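Local coordinates for Rv3651-like N-terminal domain-containing protein (PDB 4Q6U), which is of unknown function but probably acts as a sensor, joining three sensor-type domains, one GAF-like and two PAS-like, in a single chain, at residues 15-20 and 192-197; 83-88 and 110-115; 259-264 and 330-335; 263-268 and 303-308. All coordinates share one frame; numbering follows the deposited sequence.

Contact 1: 15-20 and 192-197; sequences LVETLG and VARSAL
E17 turns its CG away from its own backbone N (chi1 -159°), and R194 runs out extended before bending at chi3 (-59°); together these swings lay carboxylate and guanidinium against each other. The grip is side-on. NE of R194 gives a straight bond to OE2 of E17 (3.0 Å), reaching the syn side and lying in the guanidinium plane. NH2 of R194 makes the second, longer bond to OE1 of E17 at 3.3 Å; with the two planes 43° apart, it arrives from above the carboxylate plane. The backbone N of L19 approaches that same OE1 of E17 from the opposite face, at 2.8 Å, so three donors fix the rotation of a buried acid whose charge is probably balanced by R194. CB of L19 leans on NE of R194 (3.7 Å), while CA of G20 lies over one face of the guanidinium, toward its rim. Behind the ion pair, CG of E17 rests against both methyls of V192, and M212 touches E17 and V192 alike. The salt bridge ties the end of strand 14-17 to strand 186-198, and is thus an interdomain contact between the GAF-like N-terminal domain and the five-stranded antiparallel sheet of the PAS-like middle domain.

Contact 2: 83-88 and 110-115; sequences MTDGRM and PLKWDL
K112 on strand 109-114 of the PAS-like middle domain reaches D85 and M83, which sit in the tight hairpin joining strands 74-82 and 88-97 of the GAF-like domain. The hairpin loop is a type I turn from M83 to G86 followed by a G1 bulge: N of G86 bonds to O of M83, N of M83 bonds to O of R87, and G86 takes the left-handed backbone conformation usual at that position. From CB, K112 places CG between its own backbone N and carbonyl carbon (chi1 65°), and the rest of the chain runs out fully extended. CG passes the terminal methyl of the selenomethionine, CE of M83, at 4.0 Å, the two side chains crossing at about a right angle. Next, CD of K112 comes alongside OD2 of D85 (3.5 Å), and CE stays close to the same oxygen. The tip, NZ of K112, closes a short salt bridge to OD2 of D85 at 2.6 Å, on the anti side of the carboxylate. R210 of strand 206-215 is a second cationic partner of that oxygen, so two positive charges meet at OD2, which would probably favour the ionised carboxylate. The other oxygen, OD1 of D85, accepts from the backbone N of R87 (3.1 Å), an Asx turn that steadies the carboxylate from within the loop. At the start of the strand the bent M83 chain packs on CB of P110 and sets its SE 3.7 Å from O of P110.

Contact 3: 259-264 and 330-335; sequences QPCSFY and VALRLP
Apolar packing joins the loop 259-264 to the end of strand 325-333 and the residue after it in the C-terminal domain, with the F263 ring at its centre. CG of F263 stands opposite its own carbonyl carbon (chi1 -47°), which directs the ring to the strand end. L334 lies over one face of that ring: its CG stands 4.2 Å from the F263 centroid and only 12° off the normal, a CH-pi contact, while its CD2 comes to 3.9 Å from CG of F263. C261, from the same loop as F263, brings its CB over the opposite face toward the rim, so the ring is held between a leucine and a cysteine. At its edge, CE2 of F263 meets the carbonyl O of L332 at 3.7 Å, in the ring plane. CA of R333 comes obliquely to the same CE2 of F263 (3.6 Å). Strand 325-333 is the middle one of five in the antiparallel 2-1-5-4-3 sheet of a PAS-like fold, between strands 242-246 and 309-320; H242 of the former sets its ring nearly perpendicular to F263. Further back along the strand, L332 turns its CD1 toward the loop, where it touches the edge of the Y264 ring at CE1 (4.0 Å) and lies 4.3 Å from SG of C261. V312 and V314 of strand 309-320 also pack on L332. The side chain of R333 leaves its backbone away from the loop: its NH1 bonds to O of L334 at 3.1 Å, and its NH2 forms a salt bridge with E339 of helix 337-343.

Contact 4: 263-268 and 303-308; sequences FYDWRR and PGHDVD
An Asx motif opened by D265 shapes the loop 263-268 where it meets the turn that links strands 296-303 and 309-320, at the outer edge of the sheet in the C-terminal PAS-like domain. D265 is also the middle residue of an inverse gamma turn, and its backbone N bonds across to O of P303 at 2.9 Å. Its side chain works in both directions. OD1 of D265 accepts the backbone N of R268, three residues on (2.9 Å), the bond that makes the motif, met from above the carboxylate plane, while OD2 pairs with NH1 of R268. R268 bends at chi3 (78°) to bring its guanidinium to OD2 of D265 and to the turn. There NH1 of R268 gives a nearly straight bond to O of G304 at 2.8 Å, within the guanidinium plane; NH2 adds a weak one to the same carbonyl. One nitrogen thus bridges the aspartate and the facing backbone, fixing the loop and the turn together. H305 lays its ring against the D265 side chain, crossing it at about a right angle. CB of D265 sits over the imidazole face, 3.8 Å from the centroid of the H305 ring, in a CH-pi contact, and carboxylate and ring are only 19° from parallel, with CG of D265 3.5 Å from CD2 of H305. Nearer the strand, P303 packs against Y264: its O lies at the edge of the tyrosine ring, 3.3 Å from CB of Y264, and its CD is 4.2 Å from CD2 of Y264.

Overall arrangement
The four contacts fall into two clusters, one at the junction of the N-terminal and middle domains, the other in the C-terminal domain. Contacts 1 and 2, centres 11 Å apart, both join the GAF-like N-terminal domain to the sheet of the PAS-like middle domain; contact 2 is nested within the chain loop that contact 1 closes, and L19 touches R87 and M88 directly. R210 of strand 206-215 lies beside both. Contacts 3 and 4, also 11 Å apart between centres, share F263 and Y264, fixing one loop to a central strand and to an edge turn. Contacts 1 and 3 lie 35 Å apart between centres, on opposite sides of the chain's centre; contacts 2 and 4 approach to about 11 Å between nearest atoms.

Contact 1: 15-20 and 192-197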
loop_
_atom_site.group_PDB
_atom_site.type_symbol
_atom_site.label_atom_id
_atom_site.label_comp_id
_atom_site.label_asym_id
_atom_site.label_seq_id
_atom_site.Cartn_x
_atom_site.Cartn_y
_atom_site.Cartn_z
ATOM N N LEU B 15 -7.918 23.368 -16.052
ATOM C CA LEU B 15 -8.205 23.801 -14.691
ATOM C C LEU B 15 -6.917 24.266 -14.018
ATOM O O LEU B 15 -5.959 23.510 -13.873
ATOM C CB LEU B 15 -8.867 22.696 -13.878
ATOM C CG LEU B 15 -9.286 23.067 -12.448
ATOM C CD1 LEU B 15 -10.419 24.081 -12.446
ATOM C CD2 LEU B 15 -9.700 21.827 -11.671
ATOM N N VAL B 16 -6.907 25.530 -13.619
ATOM C CA VAL B 16 -5.735 26.149 -13.024
ATOM C C VAL B 16 -5.974 26.496 -11.556
ATOM O O VAL B 16 -6.897 27.225 -11.239
ATOM C CB VAL B 16 -5.342 27.425 -13.792
ATOM C CG1 VAL B 16 -4.332 28.237 -13.005
ATOM C CG2 VAL B 16 -4.806 27.061 -15.170
ATOM N N GLU B 17 -5.139 25.959 -10.674
ATOM C CA GLU B 17 -5.178 26.305 -9.258
ATOM C C GLU B 17 -4.415 27.613 -9.080
ATOM O O GLU B 17 -3.286 27.753 -9.559
ATOM C CB GLU B 17 -4.580 25.176 -8.408
ATOM C CG GLU B 17 -5.006 25.167 -6.935
ATOM C CD GLU B 17 -4.021 25.894 -6.043
ATOM O OE1 GLU B 17 -3.263 26.749 -6.553
ATOM O OE2 GLU B 17 -3.997 25.604 -4.833
ATOM N N THR B 18 -5.040 28.575 -8.407
ATOM C CA THR B 18 -4.492 29.925 -8.323
ATOM C C THR B 18 -4.247 30.389 -6.887
ATOM O O THR B 18 -4.367 31.575 -6.588
ATOM C CB THR B 18 -5.428 30.948 -9.007
ATOM O OG1 THR B 18 -6.750 30.844 -8.460
ATOM C CG2 THR B 18 -5.486 30.704 -10.507
ATOM N N LEU B 19 -3.902 29.461 -6.001
ATOM C CA LEU B 19 -3.657 29.831 -4.610
ATOM C C LEU B 19 -2.162 29.945 -4.307
ATOM O O LEU B 19 -1.775 30.390 -3.227
ATOM C CB LEU B 19 -4.322 28.827 -3.664
ATOM C CG LEU B 19 -5.846 28.948 -3.585
ATOM C CD1 LEU B 19 -6.458 27.783 -2.842
ATOM C CD2 LEU B 19 -6.247 30.266 -2.929
ATOM N N GLY B 20 -1.329 29.545 -5.264
ATOM C CA GLY B 20 0.110 29.683 -5.123
ATOM C C GLY B 20 0.609 31.006 -5.682
ATOM O O GLY B 20 -0.185 31.873 -6.044
ATOM N N VAL B 192 -7.157 18.789 -6.073
ATOM C CA VAL B 192 -5.956 19.475 -5.623
ATOM C C VAL B 192 -6.282 20.069 -4.260
ATOM O O VAL B 192 -7.417 20.461 -4.024
ATOM C CB VAL B 192 -5.517 20.578 -6.617
ATOM C CG1 VAL B 192 -6.640 21.582 -6.832
ATOM C CG2 VAL B 192 -4.248 21.271 -6.147
ATOM N N ALA B 193 -5.311 20.102 -3.351
ATOM C CA ALA B 193 -5.527 20.698 -2.035
ATOM C C ALA B 193 -4.270 21.412 -1.559
ATOM O O ALA B 193 -3.156 20.941 -1.795
ATOM C CB ALA B 193 -5.957 19.631 -1.019
ATOM N N ARG B 194 -4.453 22.552 -0.896
ATOM C CA ARG B 194 -3.337 23.353 -0.412
ATOM C C ARG B 194 -3.649 23.966 0.942
ATOM O O ARG B 194 -4.686 24.610 1.112
ATOM C CB ARG B 194 -2.995 24.464 -1.407
ATOM C CG ARG B 194 -1.812 25.330 -0.969
ATOM C CD ARG B 194 -1.708 26.610 -1.773
ATOM N NE ARG B 194 -1.562 26.370 -3.207
ATOM C CZ ARG B 194 -0.403 26.372 -3.858
ATOM N NH1 ARG B 194 0.732 26.606 -3.210
ATOM N NH2 ARG B 194 -0.382 26.146 -5.166
ATOM N N SER B 195 -2.745 23.778 1.899
ATOM C CA SER B 195 -2.917 24.346 3.234
ATOM C C SER B 195 -2.215 25.695 3.369
ATOM O O SER B 195 -1.125 25.890 2.839
ATOM C CB SER B 195 -2.389 23.383 4.296
ATOM O OG SER B 195 -0.984 23.235 4.187
ATOM N N ALA B 196 -2.849 26.626 4.080
ATOM C CA ALA B 196 -2.243 27.921 4.358
ATOM C C ALA B 196 -2.848 28.554 5.612
ATOM O O ALA B 196 -3.970 28.229 6.008
ATOM C CB ALA B 196 -2.404 28.852 3.164
ATOM N N LEU B 197 -2.098 29.453 6.236
ATOM C CA LEU B 197 -2.608 30.200 7.375
ATOM C C LEU B 197 -3.455 31.380 6.906
ATOM O O LEU B 197 -3.027 32.166 6.065
ATOM C CB LEU B 197 -1.457 30.684 8.261
ATOM C CG LEU B 197 -0.731 29.568 9.017
ATOM C CD1 LEU B 197 0.565 30.071 9.641
ATOM C CD2 LEU B 197 -1.648 28.976 10.072
#

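Contact 2: 83-88 and 110-115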
loop_
_atom_site.group_PDB
_atom_site.type_symbol
_atom_site.label_atom_id
_atom_site.label_comp_id
_atom_site.label_asym_id
_atom_site.label_seq_id
_atom_site.Cartn_x
_atom_site.Cartn_y
_atom_site.Cartn_z
HETATM N N MSE B 83 -15.219 29.713 -4.037
HETATM C CA MSE B 83 -15.744 29.049 -2.849
HETATM C C MSE B 83 -16.862 29.897 -2.270
HETATM O O MSE B 83 -16.888 31.102 -2.490
HETATM C CB MSE B 83 -14.628 28.847 -1.825
HETATM C CG MSE B 83 -15.044 28.113 -0.557
HETATM SE SE MSE B 83 -15.905 26.438 -1.022
HETATM C CE MSE B 83 -16.495 25.889 0.791
ATOM N N THR B 84 -17.785 29.294 -1.533
ATOM C CA THR B 84 -18.937 30.075 -1.061
ATOM C C THR B 84 -18.591 31.110 0.018
ATOM O O THR B 84 -19.460 31.878 0.444
ATOM C CB THR B 84 -20.059 29.159 -0.536
ATOM O OG1 THR B 84 -19.502 28.152 0.318
ATOM C CG2 THR B 84 -20.775 28.493 -1.718
ATOM N N ASP B 85 -17.332 31.163 0.442
ATOM C CA ASP B 85 -16.901 32.269 1.300
ATOM C C ASP B 85 -16.365 33.446 0.475
ATOM O O ASP B 85 -15.834 34.407 1.027
ATOM C CB ASP B 85 -15.845 31.801 2.311
ATOM C CG ASP B 85 -14.688 31.067 1.658
ATOM O OD1 ASP B 85 -14.503 31.221 0.434
ATOM O OD2 ASP B 85 -13.961 30.335 2.375
ATOM N N GLY B 86 -16.488 33.351 -0.850
ATOM C CA GLY B 86 -16.045 34.402 -1.752
ATOM C C GLY B 86 -14.622 34.254 -2.267
ATOM O O GLY B 86 -14.172 35.044 -3.094
ATOM N N ARG B 87 -13.914 33.237 -1.786
ATOM C CA ARG B 87 -12.510 33.026 -2.135
ATOM C C ARG B 87 -12.333 32.285 -3.448
ATOM O O ARG B 87 -12.966 31.261 -3.697
ATOM C CB ARG B 87 -11.791 32.247 -1.026
ATOM C CG ARG B 87 -11.706 33.000 0.295
ATOM C CD ARG B 87 -10.733 34.164 0.193
ATOM N NE ARG B 87 -9.437 33.727 -0.319
ATOM C CZ ARG B 87 -8.484 33.174 0.425
ATOM N NH1 ARG B 87 -8.676 32.986 1.730
ATOM N NH2 ARG B 87 -7.338 32.807 -0.136
HETATM N N MSE B 88 -11.448 32.807 -4.282
HETATM C CA MSE B 88 -11.149 32.190 -5.565
HETATM C C MSE B 88 -10.186 31.030 -5.382
HETATM O O MSE B 88 -9.060 31.232 -4.937
HETATM C CB MSE B 88 -10.556 33.227 -6.510
HETATM C CG MSE B 88 -10.227 32.691 -7.873
HETATM SE SE MSE B 88 -11.478 33.288 -9.223
HETATM C CE MSE B 88 -11.707 35.133 -8.641
ATOM N N PRO B 110 -15.226 23.368 -5.521
ATOM C CA PRO B 110 -14.412 23.951 -4.457
ATOM C C PRO B 110 -14.896 23.477 -3.097
ATOM O O PRO B 110 -16.096 23.288 -2.893
ATOM C CB PRO B 110 -14.632 25.454 -4.635
ATOM C CG PRO B 110 -16.003 25.544 -5.182
ATOM C CD PRO B 110 -16.237 24.316 -6.022
ATOM N N LEU B 111 -13.955 23.243 -2.194
ATOM C CA LEU B 111 -14.272 22.928 -0.806
ATOM C C LEU B 111 -13.112 23.377 0.074
ATOM O O LEU B 111 -12.027 23.711 -0.426
ATOM C CB LEU B 111 -14.529 21.425 -0.625
ATOM C CG LEU B 111 -13.336 20.499 -0.905
ATOM C CD1 LEU B 111 -13.239 19.422 0.163
ATOM C CD2 LEU B 111 -13.440 19.843 -2.267
ATOM N N LYS B 112 -13.320 23.359 1.382
ATOM C CA LYS B 112 -12.237 23.668 2.293
ATOM C C LYS B 112 -12.379 22.872 3.573
ATOM O O LYS B 112 -13.488 22.497 3.977
ATOM C CB LYS B 112 -12.184 25.165 2.619
ATOM C CG LYS B 112 -13.388 25.682 3.372
ATOM C CD LYS B 112 -13.253 27.175 3.679
ATOM C CE LYS B 112 -14.456 27.703 4.453
ATOM N NZ LYS B 112 -14.335 29.177 4.658
ATOM N N TRP B 113 -11.233 22.596 4.182
ATOM C CA TRP B 113 -11.171 22.005 5.506
ATOM C C TRP B 113 -10.545 23.043 6.423
ATOM O O TRP B 113 -9.409 23.469 6.185
ATOM C CB TRP B 113 -10.345 20.713 5.513
ATOM C CG TRP B 113 -11.038 19.529 4.923
ATOM C CD1 TRP B 113 -12.181 19.530 4.175
ATOM C CD2 TRP B 113 -10.643 18.159 5.050
ATOM N NE1 TRP B 113 -12.514 18.237 3.820
ATOM C CE2 TRP B 113 -11.585 17.382 4.348
ATOM C CE3 TRP B 113 -9.577 17.513 5.694
ATOM C CZ2 TRP B 113 -11.492 15.985 4.264
ATOM C CZ3 TRP B 113 -9.489 16.131 5.612
ATOM C CH2 TRP B 113 -10.441 15.382 4.900
ATOM N N ASP B 114 -11.289 23.488 7.435
ATOM C CA ASP B 114 -10.690 24.322 8.476
ATOM C C ASP B 114 -10.047 23.386 9.495
ATOM O O ASP B 114 -10.745 22.734 10.269
ATOM C CB ASP B 114 -11.731 25.235 9.137
ATOM C CG ASP B 114 -11.104 26.268 10.079
ATOM O OD1 ASP B 114 -10.127 25.932 10.785
ATOM O OD2 ASP B 114 -11.589 27.425 10.115
ATOM N N LEU B 115 -8.718 23.306 9.476
ATOM C CA LEU B 115 -7.995 22.370 10.342
ATOM C C LEU B 115 -7.987 22.835 11.795
ATOM O O LEU B 115 -7.856 22.033 12.709
ATOM C CB LEU B 115 -6.559 22.190 9.854
ATOM C CG LEU B 115 -6.466 21.766 8.391
ATOM C CD1 LEU B 115 -5.016 21.641 7.949
ATOM C CD2 LEU B 115 -7.231 20.468 8.189
#

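Contact 3: 259-264 and 330-335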
loop_
_atom_site.group_PDB
_atom_site.type_symbol
_atom_site.label_atom_id
_atom_site.label_comp_id
_atom_site.label_asym_id
_atom_site.label_seq_id
_atom_site.Cartn_x
_atom_site.Cartn_y
_atom_site.Cartn_z
ATOM N N GLN B 259 -18.055 1.099 9.077
ATOM C CA GLN B 259 -19.186 1.993 8.863
ATOM C C GLN B 259 -19.374 2.893 10.086
ATOM O O GLN B 259 -19.016 2.518 11.200
ATOM C CB GLN B 259 -20.465 1.202 8.570
ATOM C CG GLN B 259 -20.461 0.507 7.215
ATOM C CD GLN B 259 -19.897 1.379 6.098
ATOM O OE1 GLN B 259 -20.416 2.457 5.816
ATOM N NE2 GLN B 259 -18.822 0.911 5.459
ATOM N N PRO B 260 -19.934 4.096 9.883
ATOM C CA PRO B 260 -20.121 5.002 11.025
ATOM C C PRO B 260 -20.996 4.392 12.103
ATOM O O PRO B 260 -21.876 3.583 11.805
ATOM C CB PRO B 260 -20.805 6.220 10.405
ATOM C CG PRO B 260 -20.448 6.162 8.958
ATOM C CD PRO B 260 -20.337 4.709 8.607
ATOM N N CYS B 261 -20.741 4.755 13.355
ATOM C CA CYS B 261 -21.564 4.255 14.438
ATOM C C CYS B 261 -22.697 5.231 14.684
ATOM O O CYS B 261 -22.539 6.445 14.557
ATOM C CB CYS B 261 -20.747 4.037 15.715
ATOM S SG CYS B 261 -20.493 5.503 16.712
ATOM N N SER B 262 -23.856 4.683 15.006
ATOM C CA SER B 262 -25.019 5.492 15.308
ATOM C C SER B 262 -25.203 5.632 16.819
ATOM O O SER B 262 -26.215 6.157 17.267
ATOM C CB SER B 262 -26.269 4.886 14.663
ATOM O OG SER B 262 -26.374 3.503 14.953
ATOM N N PHE B 263 -24.214 5.180 17.594
ATOM C CA PHE B 263 -24.290 5.264 19.061
ATOM C C PHE B 263 -24.393 6.708 19.510
ATOM O O PHE B 263 -25.069 7.007 20.488
ATOM C CB PHE B 263 -23.068 4.651 19.762
ATOM C CG PHE B 263 -22.659 3.317 19.247
ATOM C CD1 PHE B 263 -23.591 2.416 18.766
ATOM C CD2 PHE B 263 -21.320 2.962 19.246
ATOM C CE1 PHE B 263 -23.189 1.185 18.280
ATOM C CE2 PHE B 263 -20.914 1.743 18.765
ATOM C CZ PHE B 263 -21.849 0.847 18.282
ATOM N N TYR B 264 -23.695 7.602 18.816
ATOM C CA TYR B 264 -23.682 9.001 19.228
ATOM C C TYR B 264 -23.708 9.935 18.008
ATOM O O TYR B 264 -23.486 9.504 16.881
ATOM C CB TYR B 264 -22.464 9.274 20.121
ATOM C CG TYR B 264 -21.136 9.419 19.386
ATOM C CD1 TYR B 264 -20.435 8.309 18.935
ATOM C CD2 TYR B 264 -20.576 10.668 19.173
ATOM C CE1 TYR B 264 -19.224 8.453 18.276
ATOM C CE2 TYR B 264 -19.368 10.819 18.515
ATOM C CZ TYR B 264 -18.696 9.715 18.073
ATOM O OH TYR B 264 -17.495 9.881 17.423
ATOM N N VAL B 330 -9.144 4.837 17.018
ATOM C CA VAL B 330 -10.109 4.641 18.080
ATOM C C VAL B 330 -11.095 3.539 17.726
ATOM O O VAL B 330 -11.616 3.515 16.618
ATOM C CB VAL B 330 -10.880 5.953 18.369
ATOM C CG1 VAL B 330 -11.968 5.701 19.358
ATOM C CG2 VAL B 330 -9.927 7.020 18.890
ATOM N N ALA B 331 -11.333 2.625 18.665
ATOM C CA ALA B 331 -12.354 1.595 18.502
ATOM C C ALA B 331 -13.545 1.903 19.404
ATOM O O ALA B 331 -13.413 1.936 20.618
ATOM C CB ALA B 331 -11.791 0.218 18.813
ATOM N N LEU B 332 -14.705 2.118 18.799
ATOM C CA LEU B 332 -15.890 2.539 19.541
ATOM C C LEU B 332 -16.940 1.462 19.654
ATOM O O LEU B 332 -17.341 0.872 18.658
ATOM C CB LEU B 332 -16.525 3.743 18.869
ATOM C CG LEU B 332 -15.593 4.909 18.605
ATOM C CD1 LEU B 332 -16.273 5.841 17.637
ATOM C CD2 LEU B 332 -15.376 5.595 19.914
ATOM N N ARG B 333 -17.435 1.256 20.866
ATOM C CA ARG B 333 -18.540 0.341 21.076
ATOM C C ARG B 333 -19.335 0.712 22.330
ATOM O O ARG B 333 -18.884 1.499 23.159
ATOM C CB ARG B 333 -18.027 -1.103 21.179
ATOM C CG ARG B 333 -17.178 -1.394 22.420
ATOM C CD ARG B 333 -16.925 -2.910 22.601
ATOM N NE ARG B 333 -15.929 -3.213 23.636
ATOM C CZ ARG B 333 -16.126 -3.052 24.940
ATOM N NH1 ARG B 333 -17.285 -2.581 25.388
ATOM N NH2 ARG B 333 -15.166 -3.357 25.805
ATOM N N LEU B 334 -20.523 0.140 22.464
ATOM C CA LEU B 334 -21.313 0.319 23.676
ATOM C C LEU B 334 -20.608 -0.308 24.884
ATOM O O LEU B 334 -20.047 -1.399 24.777
ATOM C CB LEU B 334 -22.701 -0.292 23.487
ATOM C CG LEU B 334 -23.523 0.388 22.389
ATOM C CD1 LEU B 334 -24.868 -0.296 22.207
ATOM C CD2 LEU B 334 -23.712 1.856 22.727
ATOM N N PRO B 335 -20.622 0.382 26.038
ATOM C CA PRO B 335 -20.006 -0.191 27.239
ATOM C C PRO B 335 -20.947 -1.166 27.933
ATOM O O PRO B 335 -22.159 -0.971 27.869
ATOM C CB PRO B 335 -19.741 1.033 28.115
ATOM C CG PRO B 335 -20.840 1.987 27.741
ATOM C CD PRO B 335 -21.189 1.719 26.289
#

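Contact 4: 263-268 and 303-308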
loop_
_atom_site.group_PDB
_atom_site.type_symbol
_atom_site.label_atom_id
_atom_site.label_comp_id
_atom_site.label_asym_id
_atom_site.label_seq_id
_atom_site.Cartn_x
_atom_site.Cartn_y
_atom_site.Cartn_z
ATOM N N PHE B 263 -24.214 5.180 17.594
ATOM C CA PHE B 263 -24.290 5.264 19.061
ATOM C C PHE B 263 -24.393 6.708 19.510
ATOM O O PHE B 263 -25.069 7.007 20.488
ATOM C CB PHE B 263 -23.068 4.651 19.762
ATOM C CG PHE B 263 -22.659 3.317 19.247
ATOM C CD1 PHE B 263 -23.591 2.416 18.766
ATOM C CD2 PHE B 263 -21.320 2.962 19.246
ATOM C CE1 PHE B 263 -23.189 1.185 18.280
ATOM C CE2 PHE B 263 -20.914 1.743 18.765
ATOM C CZ PHE B 263 -21.849 0.847 18.282
ATOM N N TYR B 264 -23.695 7.602 18.816
ATOM C CA TYR B 264 -23.682 9.001 19.228
ATOM C C TYR B 264 -23.708 9.935 18.008
ATOM O O TYR B 264 -23.486 9.504 16.881
ATOM C CB TYR B 264 -22.464 9.274 20.121
ATOM C CG TYR B 264 -21.136 9.419 19.386
ATOM C CD1 TYR B 264 -20.435 8.309 18.935
ATOM C CD2 TYR B 264 -20.576 10.668 19.173
ATOM C CE1 TYR B 264 -19.224 8.453 18.276
ATOM C CE2 TYR B 264 -19.368 10.819 18.515
ATOM C CZ TYR B 264 -18.696 9.715 18.073
ATOM O OH TYR B 264 -17.495 9.881 17.423
ATOM N N ASP B 265 -24.000 11.210 18.240
ATOM C CA ASP B 265 -24.185 12.157 17.143
ATOM C C ASP B 265 -22.864 12.810 16.767
ATOM O O ASP B 265 -22.615 13.969 17.112
ATOM C CB ASP B 265 -25.227 13.222 17.525
ATOM C CG ASP B 265 -25.819 13.928 16.309
ATOM O OD1 ASP B 265 -25.216 13.871 15.216
ATOM O OD2 ASP B 265 -26.887 14.554 16.449
ATOM N N TRP B 266 -22.024 12.059 16.054
ATOM C CA TRP B 266 -20.738 12.558 15.587
ATOM C C TRP B 266 -20.905 13.626 14.503
ATOM O O TRP B 266 -20.044 14.490 14.351
ATOM C CB TRP B 266 -19.860 11.398 15.060
ATOM C CG TRP B 266 -20.507 10.599 13.967
ATOM C CD1 TRP B 266 -21.393 9.566 14.114
ATOM C CD2 TRP B 266 -20.320 10.768 12.558
ATOM N NE1 TRP B 266 -21.774 9.091 12.881
ATOM C CE2 TRP B 266 -21.124 9.805 11.912
ATOM C CE3 TRP B 266 -19.547 11.639 11.781
ATOM C CZ2 TRP B 266 -21.185 9.695 10.518
ATOM C CZ3 TRP B 266 -19.601 11.519 10.393
ATOM C CH2 TRP B 266 -20.420 10.559 9.782
ATOM N N ARG B 267 -22.011 13.579 13.764
ATOM C CA ARG B 267 -22.219 14.549 12.678
ATOM C C ARG B 267 -22.570 15.941 13.208
ATOM O O ARG B 267 -21.983 16.940 12.787
ATOM C CB ARG B 267 -23.305 14.051 11.719
ATOM C CG ARG B 267 -22.821 12.910 10.814
ATOM C CD ARG B 267 -23.861 12.486 9.782
ATOM N NE ARG B 267 -24.252 13.592 8.912
ATOM C CZ ARG B 267 -25.459 14.149 8.917
ATOM N NH1 ARG B 267 -26.394 13.689 9.732
ATOM N NH2 ARG B 267 -25.732 15.158 8.106
ATOM N N ARG B 268 -23.512 16.005 14.138
ATOM C CA ARG B 268 -23.909 17.297 14.712
ATOM C C ARG B 268 -22.756 17.914 15.501
ATOM O O ARG B 268 -22.521 19.122 15.433
ATOM C CB ARG B 268 -25.125 17.136 15.618
ATOM C CG ARG B 268 -25.706 18.462 16.137
ATOM C CD ARG B 268 -26.667 18.220 17.274
ATOM N NE ARG B 268 -25.959 17.952 18.528
ATOM C CZ ARG B 268 -26.160 16.883 19.295
ATOM N NH1 ARG B 268 -27.060 15.970 18.947
ATOM N NH2 ARG B 268 -25.464 16.729 20.417
ATOM N N PRO B 303 -21.581 13.193 22.746
ATOM C CA PRO B 303 -22.881 13.835 22.496
ATOM C C PRO B 303 -23.940 12.892 21.928
ATOM O O PRO B 303 -23.683 12.210 20.950
ATOM C CB PRO B 303 -22.550 14.923 21.464
ATOM C CG PRO B 303 -21.095 15.145 21.574
ATOM C CD PRO B 303 -20.499 13.820 21.965
ATOM N N GLY B 304 -25.124 12.870 22.531
ATOM C CA GLY B 304 -26.200 12.017 22.054
ATOM C C GLY B 304 -27.103 12.598 20.974
ATOM O O GLY B 304 -27.108 13.808 20.713
ATOM N N HIS B 305 -27.873 11.713 20.348
ATOM C CA HIS B 305 -28.898 12.097 19.386
ATOM C C HIS B 305 -30.151 12.672 20.061
ATOM O O HIS B 305 -30.645 13.738 19.670
ATOM C CB HIS B 305 -29.284 10.893 18.524
ATOM C CG HIS B 305 -28.272 10.557 17.471
ATOM N ND1 HIS B 305 -27.388 9.504 17.598
ATOM C CD2 HIS B 305 -28.001 11.136 16.278
ATOM C CE1 HIS B 305 -26.622 9.449 16.525
ATOM N NE2 HIS B 305 -26.969 10.428 15.708
ATOM N N ASP B 306 -30.659 11.968 21.068
ATOM C CA ASP B 306 -31.882 12.383 21.761
ATOM C C ASP B 306 -31.599 12.924 23.159
ATOM O O ASP B 306 -32.331 13.774 23.673
ATOM C CB ASP B 306 -32.860 11.216 21.856
ATOM C CG ASP B 306 -33.132 10.580 20.514
ATOM O OD1 ASP B 306 -33.550 11.306 19.587
ATOM O OD2 ASP B 306 -32.916 9.357 20.383
ATOM N N VAL B 307 -30.542 12.411 23.779
ATOM C CA VAL B 307 -30.109 12.907 25.079
ATOM C C VAL B 307 -28.796 13.669 24.939
ATOM O O VAL B 307 -28.162 13.641 23.882
ATOM C CB VAL B 307 -29.943 11.767 26.098
ATOM C CG1 VAL B 307 -31.305 11.159 26.439
ATOM C CG2 VAL B 307 -28.976 10.708 25.573
ATOM N N ASP B 308 -28.399 14.361 26.001
ATOM C CA ASP B 308 -27.183 15.161 25.965
ATOM C C ASP B 308 -25.942 14.276 25.838
ATOM O O ASP B 308 -25.060 14.525 25.011
ATOM C CB ASP B 308 -27.083 16.040 27.216
ATOM C CG ASP B 308 -28.015 17.242 27.165
ATOM O OD1 ASP B 308 -28.424 17.628 26.052
ATOM O OD2 ASP B 308 -28.332 17.802 28.238
#